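Local coordinates for phosphatidylethanolamine-binding protein (Plasmodium vivax, PDB 2GZQ), which probably binds phosphatidylethanolamine or similar phosphate-bearing ligands, at residues G11-E16 with V49-I54; H26-E31 with V190-C195; E71-P74 with C78-L81; G106-E111 with D117-T122; P129-K132 with L137-I140. One frame throughout, in Å; residues are numbered along the deposited sequence. Where two conformers were deposited one is given.

Interaction 1. Residues G11-E16 with V49-I54; sequences GPPTIE and VNHGNI
The ring of Pro13 packs over one face of the His51 imidazole, and this pair carries the contact. The pyrrolidine is displaced toward the rim of the imidazole, on its CE1-NE2 side. In one of the two conformers of Pro13, CG stands 4.0 Å from the His51 ring centroid and 22° off the ring normal, which makes a CH-pi contact. The backbone nitrogen of Pro13 is also close, 3.4 Å from His51 CE1. At the edge of the imidazole, near its plane, Gly11 O lies 3.1 Å from His51 NE2. The ring is thus flanked by two parts of the same Gly-Pro-Pro run.

His51 places its CG anti to its own carbonyl carbon (chi1 -69°), and this sends the ring across to the N-terminal segment. Its other nitrogen, ND1, is hydrogen-bonded to Glu17 OE1, which helps to fix the rotation of the ring. Glu17 also takes the backbone N-H of Thr14 through OE2. Thr14 is the N-cap of the helix, and its hydroxyl caps a backbone N-H in the first turn.

On the loop side, Asn53 OD1 accepts from Asn50 N at 2.8 Å. This donor sits well above the carbonyl plane. The bond closes the loop behind His51, while His51 N is held by Asn193 OD1.

Residues 49-54 link strand 47-49 of the smaller antiparallel sheet to strand 54-56 of the larger mixed sheet. The contact docks the Gly-Pro-Pro run that leads into helix 15-20 on this sheet-to-sheet connection of the PEBP beta fold.

Interaction 2. Residues H26-E31 with V190-C195; sequences HVFPDE and VGFNWC
An edge-to-face aromatic pair, Phe28 on Phe192, ties the loop after helix 23-26 to strand 188-198 of the large sheet. Just before Phe192 the strand carries a classic beta bulge, where Val190 and Gly191 both face Leu144. Phe192 points its side chain from the sheet toward the loop, and its CG is anti to the backbone N (chi1 -172°). Phe28 comes from the loop in the opposite sense, and the two side chains overlap alongside.

The edge of Phe28 is presented to the face of Phe192. The pair is offset: the centroids are 5.1 Å apart and the planes stand at 66°. The CE2-CZ side of Phe28 does the touching, over the CG-CD2-CE2 side of Phe192.

Val27 adds a second apolar touch. Its CG1 is 4.3 Å from Phe192 CE2 and also lies over one face of the Phe28 ring, near the rim. One methyl thus packs against both aromatics. Leu18 and Ile23 from the N-terminal helices also touch Phe192, and Ile143 of the adjacent strand touches both Val27 and Phe192. The contact is buried and wholly apolar. Its closest approach is Phe28 CZ to Phe192 CD2, at 3.4 Å.

Interaction 3. Residues E71-P74 with C78-L81; sequences EEPP and CYIL
One hydrogen bond joins Glu71 and Tyr79. The phenol hydroxyl of Tyr79 donates to the backbone carbonyl of Glu71, with OH 2.7 Å from O. The acceptor lies in the plane of the phenol ring, at its edge. Seen from the carbonyl, however, the donor stands 54° above the C=O plane. The bond therefore does not use an in-plane lone pair. It anchors the far end of the tyrosine to the loop backbone.

The second kind of contact is CH-pi. Pro73 lies over one face of the Tyr79 ring, with CB above its centre. The distance from Pro73 CB to the ring centroid is 4.1 Å, only 12° off the normal. With its hydroxyl tied and one face covered, the ring has little freedom to turn.

Apolar packing completes the contact. Pro73 CD meets Tyr79 CE1 at 3.6 Å. The CB-CG edge of the proline meets the strand backbone, with Pro73 CG 3.8 Å from Cys78 CA. The Glu71 side chain crosses Tyr79 at about a right angle, with Glu71 CG 3.7 Å from Tyr79 OH.

Residues 71-74 belong to the link between strands 66-69 and 77-85, which lie in different sheets. Strand 77-85 runs antiparallel between 138-148 and 99-107. Leu144 and Leu146 of the first, Ile107 of the second, and Phe69 of strand 66-69 pack round Tyr79.

Interaction 4. Residues G106-E111 with D117-T122; sequences GIKSKE and DKNCIT
Gly106 meets the Asn119-Cys120 end of a type I beta turn, with CA atoms of Gly106 and Cys120 4.5 Å apart. Gly106 and Ile107 form a G1 beta bulge opposite Tyr79, at the end of strand 99-107. The glycine has a positive phi of 113° and lies close against the turn backbone. Asn119 CB packs 3.3 Å from Gly106 O.

An Asx turn overlaps the start of the beta turn: Asp117 OD1 accepts from Asn119 N at 2.8 Å, on the anti side and tilted out of the carboxylate plane. Across from it, Ser109 OG, in one of its two conformers, accepts from Glu111 N in an ST turn. Each segment thus braces itself with a side-chain oxygen.

Between the segments the side chains touch lightly. In one conformer of Cys120, SG packs on Ile107 CG1 at 3.7 Å. Lys108 CB and CG lie by the Asn119 amide, the two side chains crossing at about a right angle. The lysine chain then bends away, and its NZ reaches Tyr77 O.

A water bridges the two segments. It accepts from Lys108 N at 2.9 Å and donates to Asn119 OD1 at 3.0 Å. It also donates to Asp117 OD2, where the distance from the water oxygen, 2.5 Å, is short.

Interaction 5. Residues P129-K132 with L137-I140; sequences PSIK and LHRI
Ile131 and His138 come together through matching torsions: in each, the gamma atom is anti to the carbonyl carbon (Ile131 CG1, chi1 -58°; His138 CG, chi1 -63°). Both side chains then point across the gap and run alongside in opposite senses. Ile131 spreads over one face of the imidazole. CG1 lies above the ring centre, 3.8 Å from the centroid of His138 and 9° off the normal, a CH-pi contact. The CG2 methyl of Ile131 sits 3.5 Å from His138 NE2, and CD1, at the end of the CG1 branch, lies 3.8 Å from His138 CG.

The ring edge is held by polar partners. His138 ND1 is hydrogen-bonded to Asp85 OD1, and NE2 to Thr135 OG1. With both nitrogens engaged and one face packed, the rotation of the imidazole is well fixed. The carboxylate of Asp85 would probably polarise the ring.

Next in the strand, Arg139 is the centre of an inverse gamma turn, closed by a weak bond from Ile140 N to His138 O. Its guanidinium leads the other way, to a salt bridge with Asp87.

Leu137, His138 and Arg139 fall in the GxHR signature of the PEBP family. Asp85 and Asp87 belong to its DPDxP signature. In relatives these two motifs line the anion-binding pocket, and the His138-Asp85 pairing is consistent with such a site here.

Overall arrangement
Interactions 2, 3 and 5 are buried; interactions 1 and 4 are partly buried. Interactions 2 to 5 all reach the large mixed sheet. Interactions 3 and 4 lie on its neighbouring strands 77-85 and 99-107, with centres about 9 Å apart. Interactions 2 and 5 meet on strands 188-198 and 138-148, where Cys195 N probably bonds to Ile140 O. Interaction 1 joins interaction 2 through Asn193 and Trp194. The chemistry follows the place: a purely aromatic and aliphatic pair in interaction 2, proline over an aromatic ring in 1 and 3, a water bridge in 4, and isoleucine over a polar-held histidine in 5.

Interaction 1. Residues G11-E16 with V49-I54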
# COMPACT_ATOMS: atom_id res chain seq x y z
N GLY A 11 1.56 -7.86 -15.98
CA GLY A 11 0.65 -8.37 -14.96
C GLY A 11 1.26 -8.27 -13.58
O GLY A 11 2.28 -7.61 -13.38
N PRO A 12 0.63 -8.93 -12.60
CA PRO A 12 1.06 -8.88 -11.22
C PRO A 12 2.50 -9.36 -11.06
O PRO A 12 2.97 -10.21 -11.84
CB PRO A 12 0.09 -9.83 -10.52
CG PRO A 12 -1.12 -9.80 -11.39
CD PRO A 12 -0.59 -9.74 -12.76
N PRO A 13 3.23 -8.80 -10.09
CA PRO A 13 4.53 -9.33 -9.69
C PRO A 13 4.48 -10.84 -9.48
O PRO A 13 3.47 -11.37 -9.02
CB PRO A 13 4.80 -8.59 -8.38
CG PRO A 13 4.12 -7.24 -8.59
CD PRO A 13 2.84 -7.62 -9.30
N THR A 14 5.57 -11.54 -9.84
CA THR A 14 5.68 -12.94 -9.52
C THR A 14 6.35 -13.14 -8.17
O THR A 14 7.06 -12.25 -7.65
CB THR A 14 6.52 -13.65 -10.57
OG1 THR A 14 7.86 -13.18 -10.48
CG2 THR A 14 5.96 -13.41 -11.99
N ILE A 15 6.14 -14.31 -7.59
CA ILE A 15 6.80 -14.67 -6.34
C ILE A 15 8.31 -14.56 -6.45
O ILE A 15 8.99 -14.05 -5.56
CB ILE A 15 6.36 -16.08 -5.89
CG1 ILE A 15 4.85 -16.12 -5.61
CG2 ILE A 15 7.10 -16.54 -4.69
CD1 ILE A 15 4.40 -15.16 -4.52
N GLU A 16 8.85 -15.07 -7.55
CA GLU A 16 10.29 -15.01 -7.72
C GLU A 16 10.81 -13.56 -7.76
O GLU A 16 11.86 -13.28 -7.17
CB GLU A 16 10.72 -15.81 -8.94
CG GLU A 16 10.51 -15.10 -10.25
CD GLU A 16 11.76 -14.42 -10.73
OE1 GLU A 16 12.85 -14.71 -10.18
OE2 GLU A 16 11.66 -13.59 -11.65
N VAL A 49 4.21 3.78 -10.90
CA VAL A 49 4.80 2.79 -10.04
C VAL A 49 4.74 1.47 -10.79
O VAL A 49 3.65 0.98 -11.10
CB VAL A 49 4.01 2.72 -8.71
CG1 VAL A 49 4.55 1.61 -7.80
CG2 VAL A 49 4.05 4.04 -8.00
N ASN A 50 5.90 0.88 -11.08
CA ASN A 50 5.98 -0.26 -12.00
C ASN A 50 7.06 -1.25 -11.63
O ASN A 50 8.15 -1.25 -12.21
CB ASN A 50 6.21 0.23 -13.43
CG ASN A 50 6.15 -0.89 -14.45
OD1 ASN A 50 5.41 -1.85 -14.28
ND2 ASN A 50 6.94 -0.78 -15.51
N HIS A 51 6.78 -2.10 -10.65
CA HIS A 51 7.63 -3.25 -10.33
C HIS A 51 9.06 -2.87 -9.99
O HIS A 51 10.01 -3.47 -10.50
CB HIS A 51 7.66 -4.24 -11.50
CG HIS A 51 6.36 -4.95 -11.73
ND1 HIS A 51 6.29 -6.32 -11.88
CD2 HIS A 51 5.10 -4.49 -11.88
CE1 HIS A 51 5.04 -6.67 -12.11
NE2 HIS A 51 4.29 -5.58 -12.11
N GLY A 52 9.23 -1.90 -9.11
CA GLY A 52 10.53 -1.61 -8.58
C GLY A 52 11.36 -0.63 -9.40
O GLY A 52 12.54 -0.50 -9.18
N ASN A 53 10.73 0.07 -10.34
CA ASN A 53 11.38 1.20 -10.98
C ASN A 53 11.76 2.28 -9.97
O ASN A 53 11.19 2.38 -8.89
CB ASN A 53 10.49 1.80 -12.08
CG ASN A 53 9.19 2.34 -11.54
OD1 ASN A 53 8.52 1.69 -10.75
ND2 ASN A 53 8.80 3.52 -11.98
N ILE A 54 12.72 3.10 -10.36
CA ILE A 54 13.17 4.21 -9.54
C ILE A 54 12.27 5.40 -9.84
O ILE A 54 12.17 5.85 -10.97
CB ILE A 54 14.60 4.60 -9.87
CG1 ILE A 54 15.57 3.45 -9.59
CG2 ILE A 54 15.01 5.85 -9.07
CD1 ILE A 54 15.90 3.30 -8.15

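Interaction 2. Residues H26-E31 with V190-C195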
# COMPACT_ATOMS: atom_id res chain seq x y z
N HIS A 26 10.36 -9.41 3.72
CA HIS A 26 10.35 -8.15 4.49
C HIS A 26 8.98 -7.53 4.58
O HIS A 26 8.66 -6.89 5.60
CB HIS A 26 11.30 -7.12 3.90
CG HIS A 26 12.72 -7.50 4.02
ND1 HIS A 26 13.72 -6.79 3.40
CD2 HIS A 26 13.33 -8.51 4.70
CE1 HIS A 26 14.88 -7.34 3.67
NE2 HIS A 26 14.67 -8.38 4.46
N VAL A 27 8.18 -7.67 3.52
CA VAL A 27 6.81 -7.17 3.51
C VAL A 27 5.80 -8.29 3.67
O VAL A 27 4.88 -8.18 4.49
CB VAL A 27 6.54 -6.38 2.19
CG1 VAL A 27 5.10 -5.97 2.08
CG2 VAL A 27 7.44 -5.20 2.08
N PHE A 28 5.95 -9.35 2.89
CA PHE A 28 5.12 -10.53 3.00
C PHE A 28 5.99 -11.67 3.53
O PHE A 28 6.99 -12.03 2.89
CB PHE A 28 4.61 -10.96 1.63
CG PHE A 28 3.76 -9.96 0.91
CD1 PHE A 28 2.75 -9.26 1.53
CD2 PHE A 28 3.95 -9.78 -0.43
CE1 PHE A 28 1.95 -8.38 0.80
CE2 PHE A 28 3.17 -8.88 -1.15
CZ PHE A 28 2.17 -8.19 -0.51
N PRO A 29 5.69 -12.22 4.70
CA PRO A 29 6.66 -13.14 5.30
C PRO A 29 6.83 -14.46 4.58
O PRO A 29 7.84 -15.13 4.81
CB PRO A 29 6.14 -13.36 6.73
CG PRO A 29 5.14 -12.30 6.97
CD PRO A 29 4.57 -11.94 5.61
N ASP A 30 5.92 -14.83 3.71
CA ASP A 30 6.09 -16.08 2.95
C ASP A 30 5.49 -16.03 1.54
O ASP A 30 4.92 -15.03 1.11
CB ASP A 30 5.55 -17.29 3.72
CG ASP A 30 4.06 -17.25 3.90
OD1 ASP A 30 3.32 -17.02 2.91
OD2 ASP A 30 3.60 -17.46 5.04
N GLU A 31 5.60 -17.14 0.84
CA GLU A 31 5.43 -17.16 -0.59
C GLU A 31 4.00 -17.48 -0.98
O GLU A 31 3.72 -17.68 -2.15
CB GLU A 31 6.31 -18.27 -1.15
CG GLU A 31 5.94 -19.65 -0.59
CD GLU A 31 7.13 -20.56 -0.39
OE1 GLU A 31 8.22 -20.24 -0.94
OE2 GLU A 31 6.99 -21.59 0.30
N VAL A 190 -4.50 -9.71 -2.77
CA VAL A 190 -4.74 -10.04 -4.19
C VAL A 190 -3.90 -9.27 -5.21
O VAL A 190 -3.86 -9.66 -6.35
CB VAL A 190 -6.22 -9.94 -4.55
CG1 VAL A 190 -7.09 -10.90 -3.75
CG2 VAL A 190 -6.74 -8.49 -4.42
N GLY A 191 -3.21 -8.23 -4.77
CA GLY A 191 -2.41 -7.43 -5.68
C GLY A 191 -1.31 -6.71 -4.95
O GLY A 191 -1.36 -6.48 -3.75
N PHE A 192 -0.29 -6.33 -5.72
CA PHE A 192 0.88 -5.66 -5.17
C PHE A 192 1.59 -4.86 -6.25
O PHE A 192 1.69 -5.32 -7.40
CB PHE A 192 1.86 -6.69 -4.61
CG PHE A 192 3.00 -6.07 -3.86
CD1 PHE A 192 4.29 -6.00 -4.43
CD2 PHE A 192 2.82 -5.53 -2.60
CE1 PHE A 192 5.33 -5.40 -3.75
CE2 PHE A 192 3.86 -4.93 -1.94
CZ PHE A 192 5.12 -4.86 -2.51
N ASN A 193 2.12 -3.70 -5.90
CA ASN A 193 3.08 -3.02 -6.78
C ASN A 193 3.99 -2.22 -5.89
O ASN A 193 3.69 -1.96 -4.73
CB ASN A 193 2.36 -2.13 -7.80
CG ASN A 193 3.10 -2.00 -9.11
OD1 ASN A 193 4.36 -2.12 -9.16
ND2 ASN A 193 2.34 -1.74 -10.17
N TRP A 194 5.16 -1.84 -6.42
CA TRP A 194 6.10 -1.07 -5.62
C TRP A 194 7.05 -0.34 -6.54
O TRP A 194 7.15 -0.65 -7.73
CB TRP A 194 6.89 -1.98 -4.62
CG TRP A 194 8.08 -2.69 -5.22
CD1 TRP A 194 9.37 -2.39 -4.98
CD2 TRP A 194 8.08 -3.80 -6.12
NE1 TRP A 194 10.20 -3.24 -5.69
CE2 TRP A 194 9.43 -4.13 -6.39
CE3 TRP A 194 7.07 -4.56 -6.73
CZ2 TRP A 194 9.80 -5.17 -7.26
CZ3 TRP A 194 7.44 -5.61 -7.60
CH2 TRP A 194 8.79 -5.89 -7.86
N CYS A 195 7.76 0.62 -5.95
CA CYS A 195 8.85 1.31 -6.62
C CYS A 195 9.97 1.49 -5.62
O CYS A 195 9.80 1.17 -4.44
CB CYS A 195 8.35 2.67 -7.16
SG CYS A 195 7.82 3.85 -5.91

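Interaction 3. Residues E71-P74 with C78-L81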
# COMPACT_ATOMS: atom_id res chain seq x y z
N GLU A 71 -9.38 -6.09 -12.53
CA GLU A 71 -10.73 -6.61 -12.34
C GLU A 71 -11.37 -5.98 -11.14
O GLU A 71 -10.68 -5.45 -10.28
CB GLU A 71 -10.75 -8.11 -12.21
CG GLU A 71 -10.00 -8.58 -11.06
CD GLU A 71 -9.98 -10.10 -10.92
OE1 GLU A 71 -9.31 -10.77 -11.74
OE2 GLU A 71 -10.65 -10.63 -10.00
N GLU A 72 -12.70 -5.95 -11.14
CA GLU A 72 -13.49 -5.54 -9.99
C GLU A 72 -13.39 -6.60 -8.90
O GLU A 72 -13.15 -7.75 -9.18
CB GLU A 72 -14.95 -5.37 -10.41
CG GLU A 72 -15.16 -4.19 -11.31
CD GLU A 72 -16.60 -4.03 -11.76
OE1 GLU A 72 -17.49 -4.66 -11.17
OE2 GLU A 72 -16.82 -3.25 -12.71
N PRO A 73 -13.61 -6.19 -7.64
CA PRO A 73 -13.66 -7.23 -6.59
C PRO A 73 -14.87 -8.11 -6.75
O PRO A 73 -15.84 -7.71 -7.36
CB PRO A 73 -13.76 -6.43 -5.30
CG PRO A 73 -14.32 -5.10 -5.73
CD PRO A 73 -13.86 -4.84 -7.12
N PRO A 74 -14.87 -9.32 -6.16
CA PRO A 74 -16.05 -10.17 -6.16
C PRO A 74 -17.26 -9.47 -5.54
O PRO A 74 -17.12 -8.54 -4.73
CB PRO A 74 -15.62 -11.35 -5.30
CG PRO A 74 -14.13 -11.39 -5.44
CD PRO A 74 -13.73 -9.95 -5.48
N CYS A 78 -14.94 -5.77 -1.36
CA CYS A 78 -14.33 -4.58 -1.93
C CYS A 78 -12.82 -4.65 -1.72
O CYS A 78 -12.31 -5.51 -0.98
CB CYS A 78 -14.95 -3.32 -1.33
SG CYS A 78 -14.83 -3.27 0.44
N TYR A 79 -12.10 -3.79 -2.41
CA TYR A 79 -10.68 -3.66 -2.15
C TYR A 79 -10.41 -2.72 -1.01
O TYR A 79 -11.07 -1.70 -0.81
CB TYR A 79 -9.92 -3.16 -3.38
CG TYR A 79 -9.95 -4.07 -4.60
CD1 TYR A 79 -10.25 -3.57 -5.84
CD2 TYR A 79 -9.68 -5.42 -4.50
CE1 TYR A 79 -10.27 -4.38 -6.96
CE2 TYR A 79 -9.71 -6.25 -5.62
CZ TYR A 79 -9.99 -5.71 -6.85
OH TYR A 79 -10.01 -6.58 -7.92
N ILE A 80 -9.35 -3.06 -0.30
CA ILE A 80 -8.68 -2.17 0.64
C ILE A 80 -7.22 -2.06 0.21
O ILE A 80 -6.57 -3.06 -0.11
CB ILE A 80 -8.84 -2.67 2.12
CG1 ILE A 80 -8.17 -1.71 3.08
CG2 ILE A 80 -8.39 -4.11 2.27
CD1 ILE A 80 -8.52 -1.96 4.55
N LEU A 81 -6.72 -0.83 0.16
CA LEU A 81 -5.40 -0.53 -0.38
C LEU A 81 -4.60 0.18 0.69
O LEU A 81 -5.05 1.16 1.27
CB LEU A 81 -5.58 0.38 -1.60
CG LEU A 81 -4.31 0.84 -2.29
CD1 LEU A 81 -3.42 -0.26 -2.77
CD2 LEU A 81 -4.65 1.74 -3.46

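Interaction 4. Residues G106-E111 with D117-T122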
# COMPACT_ATOMS: atom_id res chain seq x y z
N GLY A 106 -13.04 -0.00 0.64
CA GLY A 106 -14.37 0.11 0.06
C GLY A 106 -14.43 0.19 -1.45
O GLY A 106 -15.52 0.36 -2.01
N ILE A 107 -13.28 0.09 -2.10
CA ILE A 107 -13.18 0.26 -3.56
C ILE A 107 -13.95 -0.85 -4.28
O ILE A 107 -13.80 -2.02 -3.99
CB ILE A 107 -11.69 0.22 -4.04
CG1 ILE A 107 -10.83 1.28 -3.32
CG2 ILE A 107 -11.60 0.34 -5.53
CD1 ILE A 107 -9.36 0.94 -3.19
N LYS A 108 -14.82 -0.46 -5.19
CA LYS A 108 -15.66 -1.36 -5.97
C LYS A 108 -15.35 -1.31 -7.47
O LYS A 108 -15.72 -2.22 -8.21
CB LYS A 108 -17.15 -1.02 -5.79
CG LYS A 108 -17.69 -1.23 -4.40
CD LYS A 108 -17.60 -2.69 -3.97
CE LYS A 108 -18.53 -3.58 -4.77
NZ LYS A 108 -18.48 -5.05 -4.45
N SER A 109 -14.69 -0.23 -7.90
CA SER A 109 -14.54 0.13 -9.33
C SER A 109 -13.16 -0.27 -9.84
O SER A 109 -12.20 -0.25 -9.08
CB SER A 109 -14.64 1.65 -9.48
OG SER A 109 -14.33 2.05 -10.81
N LYS A 110 -13.03 -0.55 -11.14
CA LYS A 110 -11.71 -0.81 -11.71
C LYS A 110 -10.83 0.41 -11.75
O LYS A 110 -9.68 0.31 -12.12
CB LYS A 110 -11.82 -1.36 -13.12
CG LYS A 110 -12.20 -2.80 -13.19
CD LYS A 110 -12.54 -3.17 -14.59
CE LYS A 110 -11.30 -3.41 -15.41
NZ LYS A 110 -11.65 -4.12 -16.68
N GLU A 111 -11.37 1.58 -11.44
CA GLU A 111 -10.61 2.84 -11.53
C GLU A 111 -10.80 3.63 -10.25
O GLU A 111 -11.93 3.76 -9.74
CB GLU A 111 -11.10 3.68 -12.71
CG GLU A 111 -10.25 3.59 -13.94
CD GLU A 111 -10.43 4.78 -14.84
OE1 GLU A 111 -11.48 4.84 -15.53
OE2 GLU A 111 -9.54 5.66 -14.86
N ASP A 117 -13.84 7.67 -3.97
CA ASP A 117 -15.13 7.79 -4.60
C ASP A 117 -16.20 7.58 -3.54
O ASP A 117 -15.88 7.46 -2.36
CB ASP A 117 -15.29 6.83 -5.79
CG ASP A 117 -15.33 5.38 -5.41
OD1 ASP A 117 -15.69 5.05 -4.28
OD2 ASP A 117 -15.04 4.56 -6.31
N LYS A 118 -17.46 7.49 -3.97
CA LYS A 118 -18.60 7.42 -3.05
C LYS A 118 -18.55 6.22 -2.13
O LYS A 118 -19.16 6.25 -1.06
CB LYS A 118 -19.91 7.43 -3.83
CG LYS A 118 -20.11 6.24 -4.74
CD LYS A 118 -21.40 6.34 -5.52
CE LYS A 118 -21.68 5.03 -6.23
NZ LYS A 118 -22.91 5.10 -7.06
N ASN A 119 -17.87 5.15 -2.56
CA ASN A 119 -17.82 3.89 -1.81
C ASN A 119 -16.73 3.82 -0.77
O ASN A 119 -16.73 2.91 0.06
CB ASN A 119 -17.63 2.73 -2.80
CG ASN A 119 -18.74 2.65 -3.83
OD1 ASN A 119 -18.48 2.57 -5.03
ND2 ASN A 119 -19.97 2.67 -3.36
N CYS A 120 -15.77 4.73 -0.88
CA CYS A 120 -14.52 4.56 -0.16
C CYS A 120 -14.53 5.22 1.21
O CYS A 120 -15.06 6.30 1.40
CB CYS A 120 -13.37 5.08 -1.00
SG CYS A 120 -13.10 4.10 -2.49
N ILE A 121 -13.91 4.56 2.16
CA ILE A 121 -13.64 5.10 3.48
C ILE A 121 -12.15 5.31 3.54
O ILE A 121 -11.37 4.34 3.40
CB ILE A 121 -14.10 4.12 4.57
CG1 ILE A 121 -15.56 3.77 4.42
CG2 ILE A 121 -13.81 4.72 5.94
CD1 ILE A 121 -16.10 2.82 5.47
N THR A 122 -11.72 6.53 3.78
CA THR A 122 -10.32 6.83 3.96
C THR A 122 -9.92 6.65 5.42
O THR A 122 -10.21 7.49 6.27
CB THR A 122 -9.97 8.22 3.42
OG1 THR A 122 -10.20 8.22 2.00
CG2 THR A 122 -8.54 8.58 3.68
O HOH W 1 -15.72 2.16 -6.01
O HOH W 2 -13.73 5.22 -8.60

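Interaction 5. Residues P129-K132 with L137-I140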
# COMPACT_ATOMS: atom_id res chain seq x y z
N PRO A 129 5.77 10.09 0.79
CA PRO A 129 6.99 9.49 1.31
C PRO A 129 7.81 10.37 2.18
O PRO A 129 7.98 11.55 1.92
CB PRO A 129 7.75 9.07 0.06
CG PRO A 129 6.68 8.79 -0.93
CD PRO A 129 5.61 9.82 -0.65
N SER A 130 8.34 9.75 3.21
CA SER A 130 9.08 10.43 4.24
C SER A 130 10.51 9.93 4.20
O SER A 130 10.85 8.96 4.88
CB SER A 130 8.45 10.13 5.59
OG SER A 130 9.16 10.77 6.64
N ILE A 131 11.33 10.56 3.37
CA ILE A 131 12.66 10.01 3.11
C ILE A 131 13.74 11.07 3.28
O ILE A 131 13.79 12.03 2.52
CB ILE A 131 12.74 9.41 1.68
CG1 ILE A 131 11.69 8.32 1.49
CG2 ILE A 131 14.16 8.87 1.42
CD1 ILE A 131 11.64 7.76 0.09
N LYS A 132 14.61 10.89 4.26
CA LYS A 132 15.77 11.76 4.44
C LYS A 132 16.89 11.36 3.50
O LYS A 132 17.05 10.19 3.14
CB LYS A 132 16.28 11.72 5.88
CG LYS A 132 15.28 12.18 6.92
CD LYS A 132 14.55 13.45 6.49
CE LYS A 132 13.04 13.26 6.50
NZ LYS A 132 12.33 14.29 5.68
N LEU A 137 17.61 3.22 -0.64
CA LEU A 137 16.43 3.12 -1.48
C LEU A 137 15.30 2.51 -0.65
O LEU A 137 15.47 1.47 0.02
CB LEU A 137 16.73 2.24 -2.68
CG LEU A 137 17.65 2.87 -3.71
CD1 LEU A 137 18.29 1.78 -4.56
CD2 LEU A 137 16.87 3.83 -4.58
N HIS A 138 14.16 3.14 -0.68
CA HIS A 138 12.97 2.70 0.03
C HIS A 138 12.02 2.03 -0.93
O HIS A 138 11.68 2.61 -1.98
CB HIS A 138 12.27 3.89 0.66
CG HIS A 138 13.07 4.60 1.70
ND1 HIS A 138 12.55 4.90 2.94
CD2 HIS A 138 14.31 5.13 1.68
CE1 HIS A 138 13.46 5.56 3.65
NE2 HIS A 138 14.54 5.69 2.91
N ARG A 139 11.58 0.83 -0.59
CA ARG A 139 10.63 0.07 -1.42
C ARG A 139 9.21 0.50 -1.07
O ARG A 139 8.51 -0.19 -0.33
CB ARG A 139 10.86 -1.42 -1.18
CG ARG A 139 12.26 -1.87 -1.63
CD ARG A 139 12.64 -3.23 -1.09
NE ARG A 139 12.83 -3.18 0.35
CZ ARG A 139 13.05 -4.23 1.12
NH1 ARG A 139 13.12 -5.46 0.60
NH2 ARG A 139 13.20 -4.06 2.41
N ILE A 140 8.79 1.63 -1.61
CA ILE A 140 7.47 2.17 -1.37
C ILE A 140 6.46 1.24 -2.06
O ILE A 140 6.53 1.02 -3.26
CB ILE A 140 7.38 3.61 -1.88
CG1 ILE A 140 8.42 4.51 -1.21
CG2 ILE A 140 5.97 4.14 -1.73
CD1 ILE A 140 8.35 4.59 0.25